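Local coordinates for protein folylpolyglutamate synthase/dihydrofolate synthase (Thermotoga maritima, PDB 1O5Z) that probably catalyses the ATP- and magnesium-dependent addition of L-glutamate to 7,8-dihydropteroate and to tetrahydrofolyl polyglutamates, making dihydrofolate and lengthening folate tails, at residues Ser71-Val75 and Leu98-Tyr102; Tyr318-His324 and Thr415-Leu421; Tyr254-Phe260 and Leu280-Glu284; Leu41-Leu45 and Ala138-Leu142. One frame throughout, in Å; residues are numbered along the deposited sequence.

Contact 1. Residues Ser71-Val75 and Leu98-Tyr102; sequences SNILV and LNEEY
The tip of a two-residue β hairpin, a type I' turn from Leu98 to Glu101, brings Asn99 and Glu100 against Ser71, Asn72 and Val75 on helix 63-77, the helix that leads away from the P-loop. Glu100 does most of the filling. Its chain is bent at chi2 (-63°), which turns the carboxylate along the helix and carries OE2 to 3.2 Å from Ser71 CB. That oxygen is not bonded to the helix: Ser83 and Tyr85 hold it through their hydroxyls, while Arg97 makes a salt bridge with OE1. Asn72 crosses the glutamate at roughly a right angle, its OD1 lying 3.8 Å from Glu100 CG, with amide and carboxylate planes 48° apart. The polar link between them is indirect: one water accepts from Asn72 ND2 at 2.7 Å and donates to Glu100 OE1 at 2.9 Å. Farther along the helix, Val75 sets its CG2 branch 3.5 Å from Asn99 CA, packing a methyl on the turn backbone. Asn99 OD1 itself is bonded to the backbone N of Val81. A hairpin at one end of the central sheet is thus laid against the P-loop helix of a Mur ligase middle domain.

Contact 2. Residues Tyr318-His324 and Thr415-Leu421; sequences YILDGAH and TVVTGSL. With SO4 (sulfate ion), chain D.
Thr415 O receives Ile319 N at 2.7 Å, the shortest hydrogen bond between two parallel strands, 316-320 and 414-418, of the Mur-type glutamate ligase domain. The pairing continues through Val417 N to Ile319 O and Asp321 N to Val417 O, the last nearly straight at 172°. Ile319 and Val416 share one face of the sheet, where helix 326-339 covers Val416; on the other, Leu320 and Val417 lie side by side, their ends under helix 421-433. Beyond these backbone bonds, side chains join in. Thr418 OG1 donates to Asp321 O at 2.8 Å, the donor tilted from the carbonyl plane, and Asp321 OD2 closes an Asx turn by accepting Ala323 N with its anti lone pair at 2.8 Å. His324 has CG between its backbone N and carbonyl carbon (chi1 55°), which folds the ring back so that ND1 donates to Gly322 O at 2.9 Å and CE1 rests 3.6 Å from Leu421 CD1. With alanine in its place, the Gly322 carbonyl would probably lose its imidazole donor and Leu421 part of its cover. A sulfate, probably from the crystallisation liquor, sits at the start of helix 421-433, bonded to Phe422 N as well. Leu421 N donates to its O4 at 3.0 Å, and the N-cap residue Ser420 gives OG to O1 at 2.9 Å.

Contact 3. Residues Tyr254-Phe260 and Leu280-Glu284; sequences YCGENTF and LKTLE
Tyr254 and Glu284 reach each other from opposite directions: the tyrosine turns CG anti to its own N (chi1 170°), and the glutamate runs fully extended beyond CG (chi2 -178°) off helix 271-286. Their meeting point is the end of a β hairpin, where strands 250-255 and 259-265 are joined through Gly256-Asn258. Three donors converge on Glu284 OE1. Tyr254 OH comes to Glu284 OE1 from well above the carboxylate plane (73° out of it) at 2.8 Å. Glu257 N reaches the same oxygen, Glu284 OE1, from the other side of the plane, at the same length. The third is Lys281 NZ, one helical turn back, whose chain bends at chi2 and chi3 to form a salt bridge of 2.6 Å on the anti side of Glu284 OE1. Glu284 OE2 is not left over, since Asn258 N donates to it at 2.8 Å; one carboxylate therefore binds two successive backbone N-H groups of the loop, and the gathered donors would probably favour its charged form. Gly256 passes so near Glu284 OE1 and the tyrosine hydroxyl that a CB there would collide with both. Deeper in, Leu280 covers one face of the Tyr254 ring: its CB makes a CH-pi contact 3.9 Å from the ring centroid, and Leu280 CD1 lies 3.7 Å from Tyr254 CG. Lys281 also forms a cation-pi pair with Tyr232. Nearer the surface a water bridges the segments, donating to Glu257 OE2 at 2.8 Å and to Glu284 O at 2.7 Å.

Contact 4. Residues Leu41-Leu45 and Ala138-Leu142; sequences LLSKL and AMAFL
Leu41 begins the packing of helix 36-44 on helix 132-146 by pressing CD2 onto Ala138 CB at 3.4 Å, tighter than usual for two carbons. The branch gets there because CG stands anti to the backbone N (chi1 178°), directing the side chain at the small methyl. Leu42 comes next, meeting Phe141 at about a right angle. Both of its methyls, CD1 and CD2, reach Phe141 CD1 at 3.8 Å, and CD2 also lies 4.1 Å from Ala138 CB, so the leucine fork fits between ring and methyl. Replacing Leu42 with alanine would probably open a gap beside Phe141 and leave its ring freer to turn. Leu45, just after the helix, divides its branches: CD1 is 4.2 Å from Ala138 CB, while CD2 meets Leu142 CD2 at the same distance. The Ala138 methyl is thus met by three leucines, and its small size probably helps the two helices approach. The joint is wholly apolar. Helix 105-122 adjoins both partners, touching Leu41 and Leu45 through Leu122 and Ile118 and Leu142 through Met115, while helix 132-146 turns Met139 and Ala140 toward Ile96 of strand 96-98.

How the contacts relate
Contacts 1 and 3 share a wall: Ile73 and Leu74 of helix 63-77 pack on Leu280 and Leu283 of helix 271-286, with Ile73 CD1 3.5 Å from Leu283 CD1. Both join a hairpin turn to a helix and are partly buried, and each uses a glutamate, but in contact 1 its polar link to the helix runs through water, in contact 3 by direct bonds. Contacts 2 and 4 are the buried pair, with centres 35 Å apart on opposite sides of the chain's centre. Their chemistry diverges: backbone pairing of adjacent strands ending at an anion in contact 2, aliphatic and aromatic helix packing in contact 4. Contact 2 alone belongs to the glutamate ligase domain.

Contact 1. Residues Ser71-Val75 and Leu98-Tyr102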
loop_
_atom_site.group_PDB
_atom_site.type_symbol
_atom_site.label_atom_id
_atom_site.label_comp_id
_atom_site.label_asym_id
_atom_site.label_seq_id
_atom_site.Cartn_x
_atom_site.Cartn_y
_atom_site.Cartn_z
ATOM N N SER A 71 3.524 -4.737 10.689
ATOM C CA SER A 71 3.870 -3.628 11.590
ATOM C C SER A 71 2.921 -3.580 12.716
ATOM O O SER A 71 3.322 -3.374 13.791
ATOM C CB SER A 71 3.813 -2.239 10.926
ATOM O OG SER A 71 4.523 -2.299 9.702
ATOM N N ASN A 72 1.636 -3.627 12.416
ATOM C CA ASN A 72 0.616 -3.525 13.435
ATOM C C ASN A 72 0.718 -4.575 14.512
ATOM O O ASN A 72 0.556 -4.256 15.687
ATOM C CB ASN A 72 -0.774 -3.472 12.805
ATOM C CG ASN A 72 -1.176 -2.042 12.551
ATOM O OD1 ASN A 72 -1.242 -1.260 13.513
ATOM N ND2 ASN A 72 -1.348 -1.662 11.296
ATOM N N ILE A 73 1.076 -5.791 14.129
ATOM C CA ILE A 73 1.212 -6.861 15.108
ATOM C C ILE A 73 2.426 -6.617 16.041
ATOM O O ILE A 73 2.350 -6.800 17.259
ATOM C CB ILE A 73 1.336 -8.211 14.411
ATOM C CG1 ILE A 73 0.000 -8.589 13.763
ATOM C CG2 ILE A 73 1.768 -9.316 15.422
ATOM C CD1 ILE A 73 0.115 -9.796 12.824
ATOM N N LEU A 74 3.542 -6.201 15.438
ATOM C CA LEU A 74 4.734 -5.922 16.205
ATOM C C LEU A 74 4.586 -4.708 17.072
ATOM O O LEU A 74 5.082 -4.690 18.193
ATOM C CB LEU A 74 5.904 -5.699 15.269
ATOM C CG LEU A 74 6.382 -6.912 14.458
ATOM C CD1 LEU A 74 7.297 -6.410 13.345
ATOM C CD2 LEU A 74 7.131 -7.901 15.331
ATOM N N VAL A 75 3.897 -3.695 16.569
ATOM C CA VAL A 75 3.563 -2.524 17.407
ATOM C C VAL A 75 2.708 -2.940 18.625
ATOM O O VAL A 75 2.990 -2.514 19.715
ATOM C CB VAL A 75 2.886 -1.401 16.609
ATOM C CG1 VAL A 75 2.203 -0.358 17.557
ATOM C CG2 VAL A 75 3.925 -0.729 15.728
ATOM N N LEU A 98 6.262 5.650 12.666
ATOM C CA LEU A 98 6.824 5.168 13.912
ATOM C C LEU A 98 5.627 4.673 14.722
ATOM O O LEU A 98 4.705 5.437 15.044
ATOM C CB LEU A 98 7.518 6.289 14.669
ATOM C CG LEU A 98 8.149 5.979 16.025
ATOM C CD1 LEU A 98 9.225 4.923 15.916
ATOM C CD2 LEU A 98 8.706 7.297 16.554
ATOM N N ASN A 99 5.641 3.372 14.967
ATOM C CA ASN A 99 4.615 2.726 15.713
ATOM C C ASN A 99 3.298 3.044 15.048
ATOM O O ASN A 99 2.303 3.261 15.689
ATOM C CB ASN A 99 4.694 3.159 17.170
ATOM C CG ASN A 99 6.024 2.729 17.826
ATOM O OD1 ASN A 99 6.603 1.747 17.405
ATOM N ND2 ASN A 99 6.455 3.427 18.884
ATOM N N GLU A 100 3.345 3.070 13.724
ATOM C CA GLU A 100 2.180 3.264 12.876
ATOM C C GLU A 100 1.541 4.651 12.989
ATOM O O GLU A 100 0.422 4.863 12.578
ATOM C CB GLU A 100 1.211 2.094 13.076
ATOM C CG GLU A 100 1.654 0.843 12.302
ATOM C CD GLU A 100 1.660 1.065 10.818
ATOM O OE1 GLU A 100 0.687 1.685 10.292
ATOM O OE2 GLU A 100 2.602 0.614 10.156
ATOM N N GLU A 101 2.283 5.615 13.504
ATOM C CA GLU A 101 1.875 6.990 13.446
ATOM C C GLU A 101 2.684 7.643 12.331
ATOM O O GLU A 101 3.846 7.410 12.238
ATOM C CB GLU A 101 2.138 7.674 14.771
ATOM C CG GLU A 101 1.114 7.377 15.847
ATOM C CD GLU A 101 -0.311 7.779 15.420
ATOM O OE1 GLU A 101 -0.620 9.023 15.412
ATOM O OE2 GLU A 101 -1.118 6.855 15.084
ATOM N N TYR A 102 2.056 8.468 11.493
ATOM C CA TYR A 102 2.767 9.142 10.400
ATOM C C TYR A 102 3.848 10.082 10.959
ATOM O O TYR A 102 3.646 10.814 11.906
ATOM C CB TYR A 102 1.843 9.975 9.512
ATOM C CG TYR A 102 0.651 9.278 8.893
ATOM C CD1 TYR A 102 -0.361 10.024 8.290
ATOM C CD2 TYR A 102 0.520 7.874 8.908
ATOM C CE1 TYR A 102 -1.490 9.393 7.749
ATOM C CE2 TYR A 102 -0.579 7.250 8.353
ATOM C CZ TYR A 102 -1.572 7.990 7.776
ATOM O OH TYR A 102 -2.655 7.320 7.242
HETATM O O HOH W 1 -2.095 0.903 10.691
#

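Contact 2. Residues Tyr318-His324 and Thr415-Leu421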
loop_
_atom_site.group_PDB
_atom_site.type_symbol
_atom_site.label_atom_id
_atom_site.label_comp_id
_atom_site.label_asym_id
_atom_site.label_seq_id
_atom_site.Cartn_x
_atom_site.Cartn_y
_atom_site.Cartn_z
ATOM N N TYR A 318 -19.289 4.527 3.148
ATOM C CA TYR A 318 -18.495 4.835 1.976
ATOM C C TYR A 318 -17.584 3.674 1.660
ATOM O O TYR A 318 -16.894 3.183 2.524
ATOM C CB TYR A 318 -17.638 6.050 2.246
ATOM C CG TYR A 318 -18.467 7.260 2.428
ATOM C CD1 TYR A 318 -18.870 7.664 3.688
ATOM C CD2 TYR A 318 -18.867 7.981 1.340
ATOM C CE1 TYR A 318 -19.668 8.760 3.846
ATOM C CE2 TYR A 318 -19.666 9.094 1.475
ATOM C CZ TYR A 318 -20.056 9.484 2.721
ATOM O OH TYR A 318 -20.870 10.574 2.823
ATOM N N ILE A 319 -17.589 3.240 0.409
ATOM C CA ILE A 319 -16.657 2.238 -0.058
ATOM C C ILE A 319 -15.612 3.011 -0.852
ATOM O O ILE A 319 -15.884 3.480 -1.938
ATOM C CB ILE A 319 -17.367 1.167 -0.898
ATOM C CG1 ILE A 319 -18.473 0.493 -0.067
ATOM C CG2 ILE A 319 -16.364 0.090 -1.329
ATOM C CD1 ILE A 319 -19.879 1.111 -0.136
ATOM N N LEU A 320 -14.437 3.175 -0.249
ATOM C CA LEU A 320 -13.359 3.919 -0.851
ATOM C C LEU A 320 -12.478 2.891 -1.510
ATOM O O LEU A 320 -11.870 2.062 -0.846
ATOM C CB LEU A 320 -12.569 4.710 0.206
ATOM C CG LEU A 320 -13.436 5.647 1.095
ATOM C CD1 LEU A 320 -12.652 6.242 2.268
ATOM C CD2 LEU A 320 -14.096 6.706 0.278
ATOM N N ASP A 321 -12.416 2.937 -2.833
ATOM C CA ASP A 321 -11.542 2.066 -3.541
ATOM C C ASP A 321 -10.917 2.784 -4.689
ATOM O O ASP A 321 -11.622 3.275 -5.578
ATOM C CB ASP A 321 -12.303 0.850 -4.033
ATOM C CG ASP A 321 -11.377 -0.251 -4.511
ATOM O OD1 ASP A 321 -11.319 -1.303 -3.822
ATOM O OD2 ASP A 321 -10.679 -0.159 -5.561
ATOM N N GLY A 322 -9.593 2.796 -4.701
ATOM C CA GLY A 322 -8.851 3.498 -5.712
ATOM C C GLY A 322 -8.777 2.850 -7.080
ATOM O O GLY A 322 -8.016 3.349 -7.911
ATOM N N ALA A 323 -9.488 1.723 -7.302
ATOM C CA ALA A 323 -9.579 1.064 -8.604
ATOM C C ALA A 323 -9.547 2.118 -9.700
ATOM O O ALA A 323 -10.277 3.110 -9.599
ATOM C CB ALA A 323 -10.881 0.259 -8.704
ATOM N N HIS A 324 -8.659 1.937 -10.678
ATOM C CA HIS A 324 -8.518 2.837 -11.837
ATOM C C HIS A 324 -8.110 2.049 -13.099
ATOM O O HIS A 324 -7.617 2.632 -14.072
ATOM C CB HIS A 324 -7.492 3.944 -11.548
ATOM C CG HIS A 324 -6.163 3.413 -11.132
ATOM N ND1 HIS A 324 -5.806 3.265 -9.807
ATOM C CD2 HIS A 324 -5.143 2.898 -11.854
ATOM C CE1 HIS A 324 -4.602 2.724 -9.736
ATOM N NE2 HIS A 324 -4.175 2.497 -10.962
ATOM N N THR A 415 -22.176 4.497 -0.588
ATOM C CA THR A 415 -21.596 5.182 -1.744
ATOM C C THR A 415 -20.211 4.657 -2.021
ATOM O O THR A 415 -19.368 4.654 -1.128
ATOM C CB THR A 415 -21.521 6.669 -1.483
ATOM O OG1 THR A 415 -22.840 7.192 -1.380
ATOM C CG2 THR A 415 -20.933 7.416 -2.677
ATOM N N VAL A 416 -19.987 4.227 -3.263
ATOM C CA VAL A 416 -18.713 3.761 -3.752
ATOM C C VAL A 416 -18.025 4.953 -4.416
ATOM O O VAL A 416 -18.531 5.512 -5.363
ATOM C CB VAL A 416 -18.874 2.626 -4.784
ATOM C CG1 VAL A 416 -17.512 2.267 -5.391
ATOM C CG2 VAL A 416 -19.548 1.398 -4.169
ATOM N N VAL A 417 -16.860 5.334 -3.887
ATOM C CA VAL A 417 -16.045 6.389 -4.442
ATOM C C VAL A 417 -14.820 5.734 -5.106
ATOM O O VAL A 417 -13.973 5.142 -4.453
ATOM C CB VAL A 417 -15.620 7.393 -3.330
ATOM C CG1 VAL A 417 -14.769 8.509 -3.913
ATOM C CG2 VAL A 417 -16.837 7.980 -2.646
ATOM N N THR A 418 -14.713 5.874 -6.414
ATOM C CA THR A 418 -13.703 5.167 -7.146
ATOM C C THR A 418 -13.363 5.839 -8.487
ATOM O O THR A 418 -13.939 6.831 -8.855
ATOM C CB THR A 418 -14.215 3.681 -7.320
ATOM O OG1 THR A 418 -13.166 2.880 -7.830
ATOM C CG2 THR A 418 -15.317 3.516 -8.354
ATOM N N GLY A 419 -12.405 5.280 -9.205
ATOM C CA GLY A 419 -12.014 5.781 -10.523
ATOM C C GLY A 419 -10.595 6.277 -10.568
ATOM O O GLY A 419 -9.969 6.252 -11.616
ATOM N N SER A 420 -10.088 6.701 -9.413
ATOM C CA SER A 420 -8.868 7.492 -9.307
ATOM C C SER A 420 -8.407 7.481 -7.870
ATOM O O SER A 420 -9.199 7.717 -6.990
ATOM C CB SER A 420 -9.161 8.932 -9.711
ATOM O OG SER A 420 -8.165 9.835 -9.271
ATOM N N LEU A 421 -7.129 7.177 -7.653
ATOM C CA LEU A 421 -6.469 7.275 -6.353
ATOM C C LEU A 421 -6.425 8.689 -5.794
ATOM O O LEU A 421 -6.608 8.883 -4.608
ATOM C CB LEU A 421 -5.056 6.755 -6.489
ATOM C CG LEU A 421 -4.996 5.224 -6.648
ATOM C CD1 LEU A 421 -3.614 4.755 -6.966
ATOM C CD2 LEU A 421 -5.445 4.565 -5.353
HETATM S S SO4 D . -5.190 8.249 -10.537
HETATM O O1 SO4 D . -6.320 8.833 -11.228
HETATM O O2 SO4 D . -3.995 8.296 -11.362
HETATM O O3 SO4 D . -4.892 9.015 -9.345
HETATM O O4 SO4 D . -5.557 6.873 -10.192
#

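Contact 3. Residues Tyr254-Phe260 and Leu280-Glu284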
loop_
_atom_site.group_PDB
_atom_site.type_symbol
_atom_site.label_atom_id
_atom_site.label_comp_id
_atom_site.label_asym_id
_atom_site.label_seq_id
_atom_site.Cartn_x
_atom_site.Cartn_y
_atom_site.Cartn_z
ATOM N N TYR A 254 -5.935 -19.784 11.052
ATOM C CA TYR A 254 -4.600 -19.825 10.451
ATOM C C TYR A 254 -3.884 -21.109 10.883
ATOM O O TYR A 254 -3.997 -21.489 12.043
ATOM C CB TYR A 254 -3.790 -18.606 10.899
ATOM C CG TYR A 254 -2.316 -18.683 10.524
ATOM C CD1 TYR A 254 -1.872 -18.303 9.254
ATOM C CD2 TYR A 254 -1.370 -19.142 11.438
ATOM C CE1 TYR A 254 -0.503 -18.369 8.910
ATOM C CE2 TYR A 254 -0.025 -19.221 11.116
ATOM C CZ TYR A 254 0.406 -18.840 9.850
ATOM O OH TYR A 254 1.735 -18.933 9.545
ATOM N N CYS A 255 -3.168 -21.764 9.962
ATOM C CA CYS A 255 -2.285 -22.905 10.265
ATOM C C CYS A 255 -0.879 -22.651 9.762
ATOM O O CYS A 255 -0.657 -22.660 8.569
ATOM C CB CYS A 255 -2.771 -24.174 9.569
ATOM S SG CYS A 255 -4.415 -24.728 10.048
ATOM N N GLY A 256 0.073 -22.436 10.652
ATOM C CA GLY A 256 1.480 -22.317 10.254
ATOM C C GLY A 256 2.274 -23.080 11.282
ATOM O O GLY A 256 1.858 -24.149 11.637
ATOM N N GLU A 257 3.391 -22.541 11.786
ATOM C CA GLU A 257 4.014 -23.104 12.989
ATOM C C GLU A 257 2.952 -23.154 14.057
ATOM O O GLU A 257 2.717 -24.189 14.645
ATOM C CB GLU A 257 5.153 -22.239 13.494
ATOM C CG GLU A 257 6.463 -22.413 12.745
ATOM C CD GLU A 257 7.690 -21.938 13.556
ATOM O OE1 GLU A 257 8.346 -22.810 14.196
ATOM O OE2 GLU A 257 8.009 -20.711 13.554
ATOM N N ASN A 258 2.315 -22.014 14.281
ATOM C CA ASN A 258 1.184 -21.903 15.171
ATOM C C ASN A 258 -0.122 -22.013 14.431
ATOM O O ASN A 258 -0.215 -21.782 13.221
ATOM C CB ASN A 258 1.171 -20.560 15.881
ATOM C CG ASN A 258 2.470 -20.271 16.579
ATOM O OD1 ASN A 258 3.075 -21.162 17.156
ATOM N ND2 ASN A 258 2.936 -19.025 16.485
ATOM N N THR A 259 -1.141 -22.325 15.212
ATOM C CA THR A 259 -2.497 -22.441 14.749
ATOM C C THR A 259 -3.355 -21.502 15.575
ATOM O O THR A 259 -3.199 -21.402 16.788
ATOM C CB THR A 259 -2.929 -23.897 14.866
ATOM O OG1 THR A 259 -2.364 -24.616 13.761
ATOM C CG2 THR A 259 -4.452 -24.062 14.713
ATOM N N PHE A 260 -4.215 -20.766 14.887
ATOM C CA PHE A 260 -5.113 -19.823 15.512
ATOM C C PHE A 260 -6.477 -20.039 14.879
ATOM O O PHE A 260 -6.581 -20.319 13.678
ATOM C CB PHE A 260 -4.630 -18.404 15.288
ATOM C CG PHE A 260 -3.266 -18.135 15.854
ATOM C CD1 PHE A 260 -2.190 -17.858 15.020
ATOM C CD2 PHE A 260 -3.053 -18.162 17.241
ATOM C CE1 PHE A 260 -0.913 -17.601 15.563
ATOM C CE2 PHE A 260 -1.781 -17.907 17.797
ATOM C CZ PHE A 260 -0.713 -17.635 16.958
ATOM N N LEU A 280 1.403 -13.560 9.032
ATOM C CA LEU A 280 1.661 -14.396 10.184
ATOM C C LEU A 280 2.804 -15.338 9.882
ATOM O O LEU A 280 3.692 -15.516 10.720
ATOM C CB LEU A 280 0.404 -15.169 10.612
ATOM C CG LEU A 280 -0.834 -14.328 11.036
ATOM C CD1 LEU A 280 -1.960 -15.192 11.662
ATOM C CD2 LEU A 280 -0.446 -13.267 11.987
ATOM N N LYS A 281 2.807 -15.945 8.691
ATOM C CA LYS A 281 3.999 -16.714 8.278
ATOM C C LYS A 281 5.244 -15.835 8.252
ATOM O O LYS A 281 6.276 -16.230 8.732
ATOM C CB LYS A 281 3.812 -17.413 6.937
ATOM C CG LYS A 281 4.880 -18.523 6.551
ATOM C CD LYS A 281 5.808 -19.095 7.682
ATOM C CE LYS A 281 5.253 -20.236 8.403
ATOM N NZ LYS A 281 6.012 -20.500 9.688
ATOM N N THR A 282 5.151 -14.629 7.719
ATOM C CA THR A 282 6.294 -13.787 7.680
ATOM C C THR A 282 6.859 -13.662 9.086
ATOM O O THR A 282 8.040 -13.850 9.311
ATOM C CB THR A 282 5.884 -12.462 7.110
ATOM O OG1 THR A 282 5.589 -12.617 5.696
ATOM C CG2 THR A 282 7.053 -11.429 7.204
ATOM N N LEU A 283 5.965 -13.443 10.041
ATOM C CA LEU A 283 6.305 -13.244 11.452
ATOM C C LEU A 283 6.827 -14.527 12.119
ATOM O O LEU A 283 7.810 -14.480 12.888
ATOM C CB LEU A 283 5.090 -12.670 12.217
ATOM C CG LEU A 283 4.828 -11.159 11.971
ATOM C CD1 LEU A 283 3.543 -10.643 12.588
ATOM C CD2 LEU A 283 5.960 -10.337 12.458
ATOM N N GLU A 284 6.204 -15.660 11.828
ATOM C CA GLU A 284 6.752 -16.944 12.295
ATOM C C GLU A 284 8.190 -17.185 11.810
ATOM O O GLU A 284 9.083 -17.514 12.602
ATOM C CB GLU A 284 5.863 -18.103 11.852
ATOM C CG GLU A 284 4.475 -18.106 12.501
ATOM C CD GLU A 284 3.621 -19.283 12.083
ATOM O OE1 GLU A 284 3.874 -19.912 11.029
ATOM O OE2 GLU A 284 2.692 -19.598 12.830
HETATM O O HOH W 2 8.638 -20.714 10.487
HETATM O O HOH W 3 8.647 -18.426 15.133
#

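Contact 4. Residues Leu41-Leu45 and Ala138-Leu142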
loop_
_atom_site.group_PDB
_atom_site.type_symbol
_atom_site.label_atom_id
_atom_site.label_comp_id
_atom_site.label_asym_id
_atom_site.label_seq_id
_atom_site.Cartn_x
_atom_site.Cartn_y
_atom_site.Cartn_z
ATOM N N LEU A 41 24.104 7.104 -1.145
ATOM C CA LEU A 41 23.387 8.019 -0.252
ATOM C C LEU A 41 23.406 7.523 1.190
ATOM O O LEU A 41 23.844 8.233 2.089
ATOM C CB LEU A 41 21.940 8.199 -0.716
ATOM C CG LEU A 41 20.959 9.062 0.072
ATOM C CD1 LEU A 41 21.559 10.427 0.355
ATOM C CD2 LEU A 41 19.647 9.198 -0.677
ATOM N N LEU A 42 22.986 6.286 1.393
ATOM C CA LEU A 42 22.982 5.705 2.712
ATOM C C LEU A 42 24.374 5.653 3.371
ATOM O O LEU A 42 24.517 5.913 4.568
ATOM C CB LEU A 42 22.340 4.311 2.657
ATOM C CG LEU A 42 20.819 4.298 2.447
ATOM C CD1 LEU A 42 20.305 2.888 2.202
ATOM C CD2 LEU A 42 20.158 4.845 3.666
ATOM N N SER A 43 25.394 5.320 2.588
ATOM C CA SER A 43 26.744 5.308 3.079
ATOM C C SER A 43 27.156 6.665 3.623
ATOM O O SER A 43 27.784 6.742 4.639
ATOM C CB SER A 43 27.698 4.973 1.957
ATOM O OG SER A 43 29.014 4.909 2.447
ATOM N N LYS A 44 26.827 7.723 2.903
ATOM C CA LYS A 44 27.171 9.069 3.305
ATOM C C LYS A 44 26.347 9.486 4.540
ATOM O O LYS A 44 26.773 10.355 5.265
ATOM C CB LYS A 44 26.945 10.040 2.129
ATOM C CG LYS A 44 27.908 9.811 0.947
ATOM C CD LYS A 44 28.304 11.143 0.267
ATOM C CE LYS A 44 29.543 11.035 -0.595
ATOM N NZ LYS A 44 30.887 11.363 0.059
ATOM N N LEU A 45 25.197 8.842 4.780
ATOM C CA LEU A 45 24.392 9.081 5.969
ATOM C C LEU A 45 24.747 8.168 7.133
ATOM O O LEU A 45 24.087 8.192 8.161
ATOM C CB LEU A 45 22.889 8.917 5.648
ATOM C CG LEU A 45 22.349 9.901 4.596
ATOM C CD1 LEU A 45 20.954 9.495 4.134
ATOM C CD2 LEU A 45 22.357 11.353 5.066
ATOM N N ALA A 138 15.738 6.702 1.817
ATOM C CA ALA A 138 16.855 7.028 2.685
ATOM C C ALA A 138 16.378 7.868 3.878
ATOM O O ALA A 138 16.900 7.740 5.013
ATOM C CB ALA A 138 17.928 7.744 1.885
ATOM N N MET A 139 15.416 8.757 3.603
ATOM C CA MET A 139 14.769 9.504 4.659
ATOM C C MET A 139 14.142 8.580 5.689
ATOM O O MET A 139 14.313 8.766 6.866
ATOM C CB MET A 139 13.669 10.358 4.094
ATOM C CG MET A 139 14.132 11.603 3.355
ATOM S SD MET A 139 12.695 12.647 2.844
ATOM C CE MET A 139 11.617 12.460 4.317
ATOM N N ALA A 140 13.387 7.577 5.237
ATOM C CA ALA A 140 12.816 6.621 6.154
ATOM C C ALA A 140 13.892 5.919 6.936
ATOM O O ALA A 140 13.820 5.858 8.135
ATOM C CB ALA A 140 11.986 5.645 5.410
ATOM N N PHE A 141 14.910 5.402 6.256
ATOM C CA PHE A 141 15.993 4.681 6.940
ATOM C C PHE A 141 16.666 5.519 7.997
ATOM O O PHE A 141 16.973 5.047 9.079
ATOM C CB PHE A 141 17.058 4.209 5.970
ATOM C CG PHE A 141 16.692 2.984 5.198
ATOM C CD1 PHE A 141 16.918 2.933 3.831
ATOM C CD2 PHE A 141 16.198 1.846 5.835
ATOM C CE1 PHE A 141 16.578 1.776 3.065
ATOM C CE2 PHE A 141 15.900 0.699 5.094
ATOM C CZ PHE A 141 16.102 0.670 3.696
ATOM N N LEU A 142 16.916 6.768 7.660
ATOM C CA LEU A 142 17.561 7.699 8.585
ATOM C C LEU A 142 16.640 7.977 9.784
ATOM O O LEU A 142 17.054 7.985 10.928
ATOM C CB LEU A 142 17.855 9.010 7.832
ATOM C CG LEU A 142 18.678 10.031 8.589
ATOM C CD1 LEU A 142 19.887 9.376 9.152
ATOM C CD2 LEU A 142 19.046 11.245 7.719
#